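PDB 4WQQ: lectin CEL-I, N-acetyl-D-galactosamine-specific C-type from Cucumaria echinata, which binds N-acetylgalactosamine and galactose in a calcium-dependent manner in its natural form and is engineered here to recognise mannose. Local coordinates for residues A69-E82 and N105-H117. The protein carries 3 engineered substitutions. Residues are numbered along the deposited sequence; the frame is centred on the assembly and turned at random.
Sequences AGQLWIGLYDKYNE and NHNNAEDYGQFRH. Engineered in segment 105-117: His-106 (natural residue Trp). With CA (calcium ion), chain E; CA (calcium ion), chain G; CA (calcium ion), chain F; MAN (alpha-D-mannopyranose), chain H.
The indole of Trp-73 carries the amide of Gln-114 over one face, NE2 standing 3.4 Å above the ring plane near the rim, while the carbonyl oxygens of Gly-113 and Tyr-112 meet its edge in plane. Amide and ring are inclined by 36°. Near the start of segment 69-82 Ala-69 lays its CA over the centre of the His-117 ring in a CH-pi contact. Strands 71-77 and 112-116 pair antiparallel in the C-type lectin fold, whose calcium and sugar sites lie beside this ladder. Leu-72 and Phe-115 exchange two backbone hydrogen bonds; on their face of the sheet CG2 of Ile-74 reaches Phe-115 CE1 at 3.6 Å, and helix 52-65 packs against the same phenylalanine. A beta bulge between Trp-73 and Tyr-77 shifts the register by two, and the ladder resumes with Gly-113 N bonded to Leu-76 O. Gly-113, which has no side chain, lies against Leu-76, and its O takes the N-H of Ile-74. Gln-114 OE1 accepts bonds from Asn-124 and Asn-126, which fix the amide over the indole and tie it to two residues of the mannose site. In that site Glu-110 OE1 binds a calcium ion that also holds O3 and O4 of the mannose. Beyond the strands, Asp-78 CG lies between its backbone N and carbonyl carbon (chi1 75°), which brings both carboxylate oxygens onto a second calcium. Glu-82 also grips this ion with both oxygens, and Asn-105 OD1, Glu-110 O and a water add to its shell. The Asp-78 and Asp-111 carboxylates stand nearly perpendicular, 86° apart, and the shared metal probably offsets their mutual repulsion. Asp-111 OD1 bridges this calcium and a third one, 2.4 Å from each.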
ATOM      1  N   ALA A  69      31.129  -1.882  -7.449  1.00 17.21           N
ATOM      2  CA  ALA A  69      31.691  -2.050  -6.095  1.00 16.79           C
ATOM      3  C   ALA A  69      31.274  -0.790  -5.268  1.00 18.08           C
ATOM      4  O   ALA A  69      31.281   0.309  -5.756  1.00 21.06           O
ATOM      5  CB  ALA A  69      33.168  -2.207  -6.121  1.00 18.95           C
ATOM      6  N   GLY A  70      30.722  -1.021  -4.116  1.00 16.72           N
ATOM      7  CA  GLY A  70      30.142   0.097  -3.344  1.00 14.91           C
ATOM      8  C   GLY A  70      29.251  -0.449  -2.317  1.00 13.56           C
ATOM      9  O   GLY A  70      29.233  -1.632  -2.053  1.00 14.69           O
ATOM     10  N   GLN A  71      28.531   0.454  -1.657  1.00 13.10           N
ATOM     11  CA  GLN A  71      27.758   0.102  -0.520  1.00 12.49           C
ATOM     12  C   GLN A  71      26.313   0.539  -0.713  1.00 12.38           C
ATOM     13  O   GLN A  71      25.967   1.258  -1.662  1.00 12.50           O
ATOM     14  CB  GLN A  71      28.361   0.744   0.770  1.00 14.24           C
ATOM     15  CG  GLN A  71      29.738   0.195   1.201  1.00 15.13           C
ATOM     16  CD  GLN A  71      30.871   0.751   0.386  1.00 16.57           C
ATOM     17  OE1 GLN A  71      31.002   1.979   0.171  1.00 18.68           O
ATOM     18  NE2 GLN A  71      31.731  -0.136  -0.094  1.00 16.45           N
ATOM     19  N   LEU A  72      25.492   0.067   0.213  1.00 11.14           N
ATOM     20  CA  LEU A  72      24.047   0.288   0.253  1.00 11.15           C
ATOM     21  C   LEU A  72      23.647   0.811   1.619  1.00 10.75           C
ATOM     22  O   LEU A  72      23.686   0.096   2.621  1.00 10.49           O
ATOM     23  CB  LEU A  72      23.302  -0.990  -0.075  1.00 11.83           C
ATOM     24  CG  LEU A  72      21.746  -0.915  -0.115  1.00 11.53           C
ATOM     25  CD1 LEU A  72      21.236  -0.293  -1.389  1.00 12.40           C
ATOM     26  CD2 LEU A  72      21.086  -2.234   0.090  1.00 13.28           C
ATOM     27  N   TRP A  73      23.202   2.070   1.690  1.00 11.02           N
ATOM     28  CA  TRP A  73      22.593   2.553   2.961  1.00 10.38           C
ATOM     29  C   TRP A  73      21.408   1.776   3.426  1.00 10.59           C
ATOM     30  O   TRP A  73      20.494   1.452   2.630  1.00 11.09           O
ATOM     31  CB  TRP A  73      22.141   3.996   2.823  1.00  9.92           C
ATOM     32  CG  TRP A  73      23.263   5.015   2.570  1.00  9.33           C
ATOM     33  CD1 TRP A  73      23.296   5.932   1.589  1.00  8.85           C
ATOM     34  CD2 TRP A  73      24.431   5.263   3.382  1.00  9.54           C
ATOM     35  NE1 TRP A  73      24.412   6.708   1.680  1.00  8.91           N
ATOM     36  CE2 TRP A  73      25.139   6.331   2.759  1.00  9.59           C
ATOM     37  CE3 TRP A  73      24.965   4.679   4.566  1.00  9.42           C
ATOM     38  CZ2 TRP A  73      26.361   6.845   3.288  1.00  9.56           C
ATOM     39  CZ3 TRP A  73      26.149   5.175   5.077  1.00  9.98           C
ATOM     40  CH2 TRP A  73      26.848   6.276   4.408  1.00  9.25           C
ATOM     41  N   ILE A  74      21.410   1.522   4.720  1.00 11.76           N
ATOM     42  CA  ILE A  74      20.257   0.996   5.439  1.00 10.97           C
ATOM     43  C   ILE A  74      19.905   1.929   6.580  1.00 11.06           C
ATOM     44  O   ILE A  74      20.698   2.827   6.965  1.00 11.33           O
ATOM     45  CB  ILE A  74      20.472  -0.477   5.907  1.00 12.07           C
ATOM     46  CG1 ILE A  74      21.628  -0.517   6.936  1.00 12.60           C
ATOM     47  CG2 ILE A  74      20.802  -1.341   4.714  1.00 12.39           C
ATOM     48  CD1 ILE A  74      22.058  -1.907   7.424  1.00 12.56           C
ATOM     49  N   GLY A  75      18.755   1.699   7.207  1.00 10.65           N
ATOM     50  CA  GLY A  75      18.245   2.627   8.192  1.00 10.46           C
ATOM     51  C   GLY A  75      18.843   2.567   9.592  1.00 11.07           C
ATOM     52  O   GLY A  75      18.198   2.959  10.536  1.00 10.68           O
ATOM     53  N   LEU A  76      20.103   2.184   9.690  1.00 11.09           N
ATOM     54  CA  LEU A  76      20.748   1.891  10.982  1.00 11.61           C
ATOM     55  C   LEU A  76      21.693   3.020  11.316  1.00 11.24           C
ATOM     56  O   LEU A  76      22.491   3.448  10.473  1.00 10.86           O
ATOM     57  CB  LEU A  76      21.543   0.561  10.904  1.00 12.13           C
ATOM     58  CG  LEU A  76      22.015  -0.076  12.215  1.00 12.65           C
ATOM     59  CD1 LEU A  76      20.884  -0.676  12.968  1.00 13.63           C
ATOM     60  CD2 LEU A  76      23.060  -1.124  11.948  1.00 15.26           C
ATOM     61  N   TYR A  77      21.545   3.564  12.527  1.00 11.06           N
ATOM     62  CA  TYR A  77      22.459   4.654  12.905  1.00 11.65           C
ATOM     63  C   TYR A  77      22.659   4.779  14.401  1.00 11.09           C
ATOM     64  O   TYR A  77      21.791   4.352  15.209  1.00 12.50           O
ATOM     65  CB  TYR A  77      21.959   5.968  12.266  1.00 11.34           C
ATOM     66  CG  TYR A  77      20.726   6.683  12.845  1.00 11.64           C
ATOM     67  CD1 TYR A  77      19.542   6.055  13.126  1.00 12.77           C
ATOM     68  CD2 TYR A  77      20.775   8.069  13.063  1.00 12.47           C
ATOM     69  CE1 TYR A  77      18.437   6.750  13.653  1.00 12.98           C
ATOM     70  CE2 TYR A  77      19.667   8.771  13.546  1.00 13.30           C
ATOM     71  CZ  TYR A  77      18.509   8.110  13.834  1.00 13.49           C
ATOM     72  OH  TYR A  77      17.451   8.778  14.326  1.00 17.10           O
ATOM     73  N   ASP A  78      23.792   5.404  14.805  1.00 12.41           N
ATOM     74  CA  ASP A  78      24.045   5.615  16.236  1.00 12.53           C
ATOM     75  C   ASP A  78      24.417   7.060  16.594  1.00 13.07           C
ATOM     76  O   ASP A  78      25.240   7.315  17.481  1.00 13.28           O
ATOM     77  CB  ASP A  78      25.102   4.631  16.736  1.00 13.77           C
ATOM     78  CG  ASP A  78      26.548   4.986  16.291  1.00 14.11           C
ATOM     79  OD1 ASP A  78      26.760   5.561  15.232  1.00 13.20           O
ATOM     80  OD2 ASP A  78      27.494   4.640  16.991  1.00 13.10           O
ATOM     81  N   LYS A  79      23.820   7.999  15.865  1.00 13.38           N
ATOM     82  CA  LYS A  79      23.914   9.409  16.117  1.00 14.47           C
ATOM     83  C   LYS A  79      23.551   9.775  17.557  1.00 14.84           C
ATOM     84  O   LYS A  79      24.237  10.556  18.166  1.00 14.95           O
ATOM     85  CB  LYS A  79      22.986  10.203  15.178  1.00 16.89           C
ATOM     86  CG  LYS A  79      23.045  11.683  15.403  1.00 20.44           C
ATOM     87  CD  LYS A  79      22.180  12.523  14.471  1.00 25.34           C
ATOM     88  CE  LYS A  79      22.102  13.926  15.084  1.00 27.96           C
ATOM     89  NZ  LYS A  79      21.799  14.922  14.048  1.00 32.66           N
ATOM     90  N   TYR A  80      22.460   9.244  18.086  1.00 15.63           N
ATOM     91  CA  TYR A  80      21.958   9.681  19.398  1.00 14.92           C
ATOM     92  C   TYR A  80      22.690   9.040  20.562  1.00 14.51           C
ATOM     93  O   TYR A  80      22.901   9.704  21.625  1.00 13.44           O
ATOM     94  CB  TYR A  80      20.423   9.494  19.479  1.00 16.63           C
ATOM     95  CG  TYR A  80      19.799  10.604  18.643  1.00 19.91           C
ATOM     96  CD1 TYR A  80      19.815  11.922  19.109  1.00 22.63           C
ATOM     97  CD2 TYR A  80      19.336  10.363  17.362  1.00 21.96           C
ATOM     98  CE1 TYR A  80      19.354  12.958  18.326  1.00 24.29           C
ATOM     99  CE2 TYR A  80      18.876  11.400  16.555  1.00 21.90           C
ATOM    100  CZ  TYR A  80      18.918  12.679  17.019  1.00 24.12           C
ATOM    101  OH  TYR A  80      18.452  13.700  16.242  1.00 27.46           O
ATOM    102  N   ASN A  81      23.049   7.766  20.376  1.00 13.86           N
ATOM    103  CA  ASN A  81      23.704   6.976  21.366  1.00 14.32           C
ATOM    104  C   ASN A  81      24.803   6.201  20.712  1.00 13.06           C
ATOM    105  O   ASN A  81      24.566   5.118  20.176  1.00 13.87           O
ATOM    106  CB  ASN A  81      22.738   6.061  22.105  1.00 15.77           C
ATOM    107  CG  ASN A  81      21.933   6.813  23.134  1.00 16.01           C
ATOM    108  OD1 ASN A  81      22.381   7.006  24.298  1.00 18.41           O
ATOM    109  ND2 ASN A  81      20.806   7.290  22.729  1.00 14.80           N
ATOM    110  N   GLU A  82      25.987   6.807  20.668  1.00 11.93           N
ATOM    111  CA  GLU A  82      27.152   6.167  20.086  1.00 12.66           C
ATOM    112  C   GLU A  82      27.345   4.749  20.551  1.00 12.50           C
ATOM    113  O   GLU A  82      27.431   4.480  21.767  1.00 14.23           O
ATOM    114  CB  GLU A  82      28.414   6.996  20.346  1.00 12.13           C
ATOM    115  CG  GLU A  82      29.755   6.431  19.848  1.00 13.32           C
ATOM    116  CD  GLU A  82      29.795   6.250  18.346  1.00 13.15           C
ATOM    117  OE1 GLU A  82      30.294   5.173  17.920  1.00 13.80           O
ATOM    118  OE2 GLU A  82      29.295   7.147  17.648  1.00 13.45           O
ATOM    119  N   ASN A 105      33.444   2.775  14.211  1.00 17.04           N
ATOM    120  CA  ASN A 105      33.400   4.222  14.465  1.00 17.78           C
ATOM    121  C   ASN A 105      34.682   4.901  13.991  1.00 17.19           C
ATOM    122  O   ASN A 105      35.281   5.717  14.695  1.00 19.12           O
ATOM    123  CB  ASN A 105      33.101   4.501  15.957  1.00 17.37           C
ATOM    124  CG  ASN A 105      32.584   5.884  16.181  1.00 17.99           C
ATOM    125  OD1 ASN A 105      31.709   6.435  15.444  1.00 16.49           O
ATOM    126  ND2 ASN A 105      33.116   6.508  17.218  1.00 19.77           N
ATOM    127  N   HIS A 106      35.098   4.564  12.770  1.00 15.07           N
ATOM    128  CA  HIS A 106      36.448   4.903  12.336  1.00 17.51           C
ATOM    129  C   HIS A 106      36.663   6.411  12.427  1.00 17.28           C
ATOM    130  O   HIS A 106      35.769   7.231  12.171  1.00 15.71           O
ATOM    131  CB  HIS A 106      36.675   4.447  10.904  1.00 19.56           C
ATOM    132  CG  HIS A 106      38.050   4.717  10.408  1.00 24.22           C
ATOM    133  ND1 HIS A 106      39.110   3.923  10.753  1.00 29.36           N
ATOM    134  CD2 HIS A 106      38.530   5.660   9.565  1.00 26.30           C
ATOM    135  CE1 HIS A 106      40.195   4.351  10.142  1.00 27.17           C
ATOM    136  NE2 HIS A 106      39.877   5.423   9.438  1.00 29.62           N
ATOM    137  N   ASN A 107      37.868   6.785  12.864  1.00 19.75           N
ATOM    138  CA  ASN A 107      38.143   8.204  13.102  1.00 22.17           C
ATOM    139  C   ASN A 107      37.143   8.914  13.976  1.00 22.28           C
ATOM    140  O   ASN A 107      36.960  10.118  13.829  1.00 22.38           O
ATOM    141  CB  ASN A 107      38.251   8.929  11.788  1.00 25.20           C
ATOM    142  CG  ASN A 107      39.560   8.625  11.110  1.00 33.92           C
ATOM    143  OD1 ASN A 107      40.462   8.053  11.743  1.00 41.36           O
ATOM    144  ND2 ASN A 107      39.672   8.961   9.838  1.00 36.62           N
ATOM    145  N   ASN A 108      36.511   8.174  14.900  1.00 22.64           N
ATOM    146  CA  ASN A 108      35.507   8.697  15.772  1.00 23.06           C
ATOM    147  C   ASN A 108      34.330   9.372  15.114  1.00 20.34           C
ATOM    148  O   ASN A 108      33.732  10.225  15.730  1.00 18.76           O
ATOM    149  CB  ASN A 108      36.082   9.718  16.778  1.00 28.03           C
ATOM    150  CG  ASN A 108      37.010   9.093  17.754  1.00 33.59           C
ATOM    151  OD1 ASN A 108      36.634   8.795  18.877  1.00 45.89           O
ATOM    152  ND2 ASN A 108      38.226   8.874  17.339  1.00 35.60           N
ATOM    153  N   ALA A 109      33.970   8.971  13.890  1.00 19.05           N
ATOM    154  CA  ALA A 109      33.034   9.696  13.059  1.00 19.91           C
ATOM    155  C   ALA A 109      32.301   8.821  12.073  1.00 19.24           C
ATOM    156  O   ALA A 109      32.303   9.102  10.895  1.00 21.13           O
ATOM    157  CB  ALA A 109      33.777  10.773  12.277  1.00 21.53           C
ATOM    158  N   GLU A 110      31.764   7.710  12.538  1.00 15.51           N
ATOM    159  CA  GLU A 110      30.980   6.856  11.680  1.00 14.30           C
ATOM    160  C   GLU A 110      29.741   6.457  12.423  1.00 13.07           C
ATOM    161  O   GLU A 110      29.764   5.574  13.323  1.00 12.96           O
ATOM    162  CB  GLU A 110      31.780   5.642  11.185  1.00 14.45           C
ATOM    163  CG  GLU A 110      32.956   5.974  10.279  1.00 14.42           C
ATOM    164  CD  GLU A 110      33.520   4.739   9.595  1.00 15.16           C
ATOM    165  OE1 GLU A 110      33.631   3.682  10.294  1.00 13.19           O
ATOM    166  OE2 GLU A 110      33.897   4.805   8.385  1.00 14.09           O
ATOM    167  N   ASP A 111      28.625   7.046  11.996  1.00 11.96           N
ATOM    168  CA  ASP A 111      27.373   6.808  12.643  1.00 12.69           C
ATOM    169  C   ASP A 111      26.267   6.139  11.771  1.00 12.46           C
ATOM    170  O   ASP A 111      25.136   6.048  12.186  1.00 14.02           O
ATOM    171  CB  ASP A 111      26.848   8.092  13.296  1.00 12.74           C
ATOM    172  CG  ASP A 111      27.710   8.589  14.515  1.00 12.62           C
ATOM    173  OD1 ASP A 111      28.688   7.903  14.983  1.00 13.60           O
ATOM    174  OD2 ASP A 111      27.372   9.694  15.011  1.00 13.67           O
ATOM    175  N   TYR A 112      26.589   5.707  10.569  1.00 12.20           N
ATOM    176  CA  TYR A 112      25.572   5.391   9.547  1.00 12.34           C
ATOM    177  C   TYR A 112      25.833   4.030   8.947  1.00 12.02           C
ATOM    178  O   TYR A 112      26.914   3.773   8.399  1.00 11.15           O
ATOM    179  CB  TYR A 112      25.454   6.529   8.476  1.00 12.89           C
ATOM    180  CG  TYR A 112      25.206   7.806   9.163  1.00 15.21           C
ATOM    181  CD1 TYR A 112      23.942   8.070   9.716  1.00 15.25           C
ATOM    182  CD2 TYR A 112      26.274   8.674   9.458  1.00 17.41           C
ATOM    183  CE1 TYR A 112      23.714   9.193  10.468  1.00 18.68           C
ATOM    184  CE2 TYR A 112      26.039   9.812  10.222  1.00 20.36           C
ATOM    185  CZ  TYR A 112      24.769  10.075  10.697  1.00 20.04           C
ATOM    186  OH  TYR A 112      24.570  11.227  11.478  1.00 21.98           O
ATOM    187  N   GLY A 113      24.848   3.151   9.043  1.00 10.36           N
ATOM    188  CA  GLY A 113      24.979   1.770   8.603  1.00 13.03           C
ATOM    189  C   GLY A 113      24.739   1.521   7.116  1.00 11.91           C
ATOM    190  O   GLY A 113      23.984   2.244   6.481  1.00 11.69           O
ATOM    191  N   GLN A 114      25.449   0.548   6.536  1.00 11.40           N
ATOM    192  CA  GLN A 114      25.350   0.237   5.133  1.00 11.55           C
ATOM    193  C   GLN A 114      25.757  -1.243   4.908  1.00 10.99           C
ATOM    194  O   GLN A 114      26.576  -1.777   5.659  1.00 11.08           O
ATOM    195  CB  GLN A 114      26.263   1.180   4.283  1.00 10.97           C
ATOM    196  CG  GLN A 114      27.738   1.104   4.661  1.00 12.05           C
ATOM    197  CD  GLN A 114      28.683   2.066   3.961  1.00 11.74           C
ATOM    198  OE1 GLN A 114      29.865   1.853   4.083  1.00 12.95           O
ATOM    199  NE2 GLN A 114      28.210   3.135   3.313  1.00 13.49           N
ATOM    200  N   PHE A 115      25.201  -1.872   3.892  1.00 10.68           N
ATOM    201  CA  PHE A 115      25.773  -3.146   3.375  1.00 12.05           C
ATOM    202  C   PHE A 115      27.052  -2.886   2.576  1.00 12.74           C
ATOM    203  O   PHE A 115      27.137  -1.971   1.739  1.00 12.65           O
ATOM    204  CB  PHE A 115      24.804  -3.817   2.379  1.00 12.23           C
ATOM    205  CG  PHE A 115      23.544  -4.423   2.962  1.00 11.60           C
ATOM    206  CD1 PHE A 115      23.129  -4.249   4.262  1.00 12.00           C
ATOM    207  CD2 PHE A 115      22.753  -5.188   2.133  1.00 12.60           C
ATOM    208  CE1 PHE A 115      21.958  -4.802   4.714  1.00 13.19           C
ATOM    209  CE2 PHE A 115      21.615  -5.804   2.596  1.00 13.13           C
ATOM    210  CZ  PHE A 115      21.201  -5.611   3.872  1.00 12.87           C
ATOM    211  N   ARG A 116      28.031  -3.746   2.757  1.00 12.98           N
ATOM    212  CA  ARG A 116      29.062  -3.997   1.748  1.00 14.47           C
ATOM    213  C   ARG A 116      28.513  -4.825   0.576  1.00 12.96           C
ATOM    214  O   ARG A 116      27.512  -5.504   0.716  1.00 13.38           O
ATOM    215  CB  ARG A 116      30.227  -4.795   2.411  1.00 18.23           C
ATOM    216  CG  ARG A 116      30.724  -4.029   3.586  1.00 21.70           C
ATOM    217  CD  ARG A 116      32.144  -4.260   3.935  1.00 32.50           C
ATOM    218  NE  ARG A 116      32.823  -2.981   3.764  1.00 37.24           N
ATOM    219  CZ  ARG A 116      33.607  -2.381   4.678  1.00 41.18           C
ATOM    220  NH1 ARG A 116      33.884  -2.927   5.915  1.00 41.29           N
ATOM    221  NH2 ARG A 116      34.123  -1.213   4.342  1.00 31.09           N
ATOM    222  N   HIS A 117      29.181  -4.740  -0.564  1.00 12.66           N
ATOM    223  CA  HIS A 117      28.753  -5.504  -1.729  1.00 14.70           C
ATOM    224  C   HIS A 117      29.286  -6.948  -1.648  1.00 16.09           C
ATOM    225  O   HIS A 117      28.929  -7.764  -2.500  1.00 16.13           O
ATOM    226  CB  HIS A 117      29.167  -4.882  -3.074  1.00 14.96           C
ATOM    227  CG  HIS A 117      30.627  -4.926  -3.397  1.00 16.27           C
ATOM    228  ND1 HIS A 117      31.556  -4.062  -2.842  1.00 17.63           N
ATOM    229  CD2 HIS A 117      31.332  -5.735  -4.247  1.00 16.50           C
ATOM    230  CE1 HIS A 117      32.744  -4.300  -3.390  1.00 19.17           C
ATOM    231  NE2 HIS A 117      32.629  -5.313  -4.227  1.00 17.89           N
TER
HETATM  232 CA    CA E 201      29.259   5.665  15.618  1.00 12.84          CA
HETATM  233 CA    CA G 203      29.021   9.413  16.837  1.00 14.57          CA
HETATM  234 CA    CA F 202      33.323   1.353   9.695  1.00 13.06          CA
HETATM  235  C1  MAN H 204      37.555   0.950   5.728  1.00 21.02           C
HETATM  236  C2  MAN H 204      37.113   0.368   7.038  1.00 19.64           C
HETATM  237  C3  MAN H 204      35.661   0.686   7.364  1.00 15.26           C
HETATM  238  C4  MAN H 204      35.414   2.164   7.110  1.00 16.26           C
HETATM  239  C5  MAN H 204      35.674   2.420   5.608  1.00 19.08           C
HETATM  240  C6  MAN H 204      35.398   3.813   5.095  1.00 27.25           C
HETATM  241  O1  MAN H 204      36.952   0.106   4.786  1.00 28.28           O
HETATM  242  O2  MAN H 204      37.929   1.021   7.974  1.00 21.75           O
HETATM  243  O3  MAN H 204      35.472   0.394   8.746  1.00 15.44           O
HETATM  244  O4  MAN H 204      34.074   2.414   7.490  1.00 13.34           O
HETATM  245  O5  MAN H 204      37.141   2.301   5.477  1.00 23.40           O
HETATM  246  O6  MAN H 204      36.129   4.552   6.053  1.00 36.53           O
HETATM  247  O   HOH W   1      30.031   4.400   1.471  1.00 10.93           O
HETATM  248  O   HOH W   2      31.766  -2.946  -0.327  1.00 14.01           O
HETATM  249  O   HOH W   3      27.146   9.219  18.136  1.00 12.25           O
HETATM  250  O   HOH W   4      31.363   8.925  16.258  1.00 23.60           O
HETATM  251  O   HOH W   5      29.945   3.457  15.198  1.00 11.96           O